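Side-chain contact in dehydrogenase (Chromobacterium violaceum, PDB 3Q2I), which probably oxidises the UDP-sugar acid UDP-GlcNAcA with NAD as cofactor, a step required for making 2,3-diacetamido-2,3-dideoxy-D-mannuronic acid: residues D69-T74 with S96-H101. Sequence-based numbering, arbitrary orientation.
Sequences DMLAQT and SEAGFH
L71, near the C-terminal end of helix 67-73, lies opposite A98, where helix 88-97 gives way to the turn leading into strand 101-104; the CA atoms of L71 and A98, 7.1 Å apart, are the nearest across the segments. F100 buries the largest area. Its CB is directed at the other helix, and with CG beside the backbone N and anti to the carbonyl carbon (chi1 -60°) the ring extends into the angle between L71 and T74. CD2 of L71 lies over the CD2-CE2 side of the ring, 3.9 Å from CE2 of F100. CG2 of T74 approaches obliquely from the same side of the ring plane, near the meta and para carbons, 3.7 Å from CE1 of F100. CZ of F100 lies 3.7 Å from the carbonyl O of L71 and equally close to O of T74; both oxygens sit at the edge of the ring, close to its plane, where C-H groups carry slight positive charge. L71 sends CD1 the other way, to 4.4 Å from CB of A98, a looser apolar touch. The turn that delivers F100 is a Schellman motif: G99, with positive phi (91°), ends helix 88-97, and its N bonds to O of S96 at 3.0 Å. Beneath the contact, L71 and F100 both rest on V79 of the central strand 78-81, while OG1 of T74 turns to D43 and the amide of A76. The contact thus joins the ends of two helices flanking one face of the parallel Rossmann sheet, with the side chain of L71 about 10 Å from the bound NADH. No hydrogen bond crosses between the segments, which implies cohesion by van der Waals packing, to which the carbonyl oxygens at the ring's edge may add a small electrostatic share.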
ATOM      1  N   ASP A  69      48.525  -6.693  -6.540  1.00 32.70           N
ATOM      2  CA  ASP A  69      49.993  -6.587  -6.558  1.00 34.48           C
ATOM      3  C   ASP A  69      50.526  -5.347  -5.861  1.00 34.42           C
ATOM      4  O   ASP A  69      51.478  -5.452  -5.083  1.00 38.37           O
ATOM      5  CB  ASP A  69      50.490  -6.531  -7.995  1.00 33.50           C
ATOM      6  CG  ASP A  69      50.303  -7.831  -8.711  1.00 42.65           C
ATOM      7  OD1 ASP A  69      50.042  -8.834  -8.016  1.00 50.02           O
ATOM      8  OD2 ASP A  69      50.404  -7.835  -9.956  1.00 55.60           O
ATOM      9  N   MET A  70      50.010  -4.167  -6.195  1.00 31.47           N
ATOM     10  CA  MET A  70      50.483  -2.955  -5.541  1.00 29.83           C
ATOM     11  C   MET A  70      50.379  -3.101  -4.022  1.00 32.51           C
ATOM     12  O   MET A  70      51.291  -2.656  -3.300  1.00 31.97           O
ATOM     13  CB  MET A  70      49.797  -1.688  -6.076  1.00 28.55           C
ATOM     14  CG  MET A  70      50.140  -0.402  -5.348  1.00 25.77           C
ATOM     15  SD  MET A  70      49.606   1.143  -6.095  1.00 29.30           S
ATOM     16  CE  MET A  70      47.859   1.049  -5.625  1.00 26.83           C
ATOM     17  N   LEU A  71      49.314  -3.744  -3.528  1.00 30.18           N
ATOM     18  CA  LEU A  71      49.093  -3.833  -2.083  1.00 32.64           C
ATOM     19  C   LEU A  71      50.092  -4.766  -1.431  1.00 34.74           C
ATOM     20  O   LEU A  71      50.488  -4.548  -0.282  1.00 35.47           O
ATOM     21  CB  LEU A  71      47.681  -4.334  -1.766  1.00 31.02           C
ATOM     22  CG  LEU A  71      46.592  -3.305  -2.070  1.00 29.33           C
ATOM     23  CD1 LEU A  71      45.238  -3.886  -1.660  1.00 26.05           C
ATOM     24  CD2 LEU A  71      46.806  -1.926  -1.424  1.00 22.58           C
ATOM     25  N   ALA A  72      50.474  -5.804  -2.165  1.00 34.92           N
ATOM     26  CA  ALA A  72      51.549  -6.704  -1.729  1.00 38.00           C
ATOM     27  C   ALA A  72      52.935  -6.024  -1.638  1.00 39.04           C
ATOM     28  O   ALA A  72      53.841  -6.527  -0.970  1.00 41.06           O
ATOM     29  CB  ALA A  72      51.611  -7.921  -2.656  1.00 36.04           C
ATOM     30  N   GLN A  73      53.118  -4.890  -2.301  1.00 37.30           N
ATOM     31  CA  GLN A  73      54.440  -4.292  -2.395  1.00 38.35           C
ATOM     32  C   GLN A  73      54.606  -2.972  -1.650  1.00 39.36           C
ATOM     33  O   GLN A  73      55.652  -2.706  -1.047  1.00 38.57           O
ATOM     34  CB  GLN A  73      54.857  -4.158  -3.857  1.00 39.47           C
ATOM     35  CG  GLN A  73      54.897  -5.480  -4.607  1.00 42.97           C
ATOM     36  CD  GLN A  73      55.095  -5.251  -6.085  1.00 52.74           C
ATOM     37  OE1 GLN A  73      55.803  -4.316  -6.472  1.00 57.47           O
ATOM     38  NE2 GLN A  73      54.468  -6.082  -6.920  1.00 53.83           N
ATOM     39  N   THR A  74      53.584  -2.127  -1.681  1.00 34.69           N
ATOM     40  CA  THR A  74      53.749  -0.749  -1.269  1.00 33.78           C
ATOM     41  C   THR A  74      53.857  -0.639   0.251  1.00 33.00           C
ATOM     42  O   THR A  74      53.265  -1.423   0.983  1.00 34.05           O
ATOM     43  CB  THR A  74      52.601   0.125  -1.822  1.00 33.94           C
ATOM     44  OG1 THR A  74      52.912   1.512  -1.640  1.00 31.52           O
ATOM     45  CG2 THR A  74      51.278  -0.201  -1.105  1.00 27.88           C
ATOM     46  N   SER A  96      41.720  -1.964   3.274  1.00 21.01           N
ATOM     47  CA  SER A  96      41.578  -2.052   4.711  1.00 22.65           C
ATOM     48  C   SER A  96      42.046  -3.395   5.237  1.00 24.93           C
ATOM     49  O   SER A  96      42.764  -3.462   6.257  1.00 24.50           O
ATOM     50  CB  SER A  96      40.134  -1.854   5.160  1.00 19.54           C
ATOM     51  OG  SER A  96      39.690  -0.561   4.854  1.00 21.20           O
ATOM     52  N   GLU A  97      41.626  -4.465   4.566  1.00 24.41           N
ATOM     53  CA  GLU A  97      41.969  -5.803   5.009  1.00 23.68           C
ATOM     54  C   GLU A  97      43.477  -6.096   4.874  1.00 25.02           C
ATOM     55  O   GLU A  97      43.964  -7.007   5.527  1.00 29.13           O
ATOM     56  CB  GLU A  97      41.139  -6.835   4.256  1.00 24.04           C
ATOM     57  CG  GLU A  97      39.675  -6.758   4.679  1.00 25.54           C
ATOM     58  CD  GLU A  97      38.783  -7.730   3.959  1.00 30.22           C
ATOM     59  OE1 GLU A  97      39.224  -8.408   3.000  1.00 34.17           O
ATOM     60  OE2 GLU A  97      37.605  -7.789   4.360  1.00 33.65           O
ATOM     61  N   ALA A  98      44.174  -5.344   4.033  1.00 26.03           N
ATOM     62  CA  ALA A  98      45.639  -5.471   3.896  1.00 26.21           C
ATOM     63  C   ALA A  98      46.373  -4.508   4.814  1.00 28.45           C
ATOM     64  O   ALA A  98      47.599  -4.377   4.736  1.00 28.61           O
ATOM     65  CB  ALA A  98      46.084  -5.203   2.449  1.00 26.43           C
ATOM     66  N   GLY A  99      45.656  -3.778   5.656  1.00 26.67           N
ATOM     67  CA  GLY A  99      46.323  -2.889   6.602  1.00 25.98           C
ATOM     68  C   GLY A  99      46.596  -1.446   6.218  1.00 27.14           C
ATOM     69  O   GLY A  99      47.405  -0.794   6.883  1.00 27.08           O
ATOM     70  N   PHE A 100      45.869  -0.892   5.237  1.00 25.01           N
ATOM     71  CA  PHE A 100      46.078   0.494   4.795  1.00 22.37           C
ATOM     72  C   PHE A 100      44.914   1.415   5.132  1.00 22.14           C
ATOM     73  O   PHE A 100      43.738   0.999   5.042  1.00 23.79           O
ATOM     74  CB  PHE A 100      46.298   0.559   3.281  1.00 25.08           C
ATOM     75  CG  PHE A 100      47.502  -0.220   2.793  1.00 24.75           C
ATOM     76  CD1 PHE A 100      48.743   0.407   2.690  1.00 24.76           C
ATOM     77  CD2 PHE A 100      47.395  -1.564   2.471  1.00 22.67           C
ATOM     78  CE1 PHE A 100      49.844  -0.311   2.257  1.00 26.53           C
ATOM     79  CE2 PHE A 100      48.513  -2.295   2.054  1.00 27.05           C
ATOM     80  CZ  PHE A 100      49.729  -1.659   1.955  1.00 25.64           C
ATOM     81  N   HIS A 101      45.213   2.640   5.535  1.00 21.89           N
ATOM     82  CA  HIS A 101      44.279   3.760   5.406  1.00 19.46           C
ATOM     83  C   HIS A 101      43.917   3.995   3.950  1.00 21.18           C
ATOM     84  O   HIS A 101      44.719   3.745   3.028  1.00 20.38           O
ATOM     85  CB  HIS A 101      44.924   5.042   5.959  1.00 22.04           C
ATOM     86  CG  HIS A 101      45.513   4.878   7.322  1.00 24.73           C
ATOM     87  ND1 HIS A 101      44.746   4.698   8.454  1.00 21.90           N
ATOM     88  CD2 HIS A 101      46.806   4.862   7.738  1.00 25.08           C
ATOM     89  CE1 HIS A 101      45.530   4.648   9.517  1.00 28.31           C
ATOM     90  NE2 HIS A 101      46.785   4.717   9.105  1.00 26.41           N
TER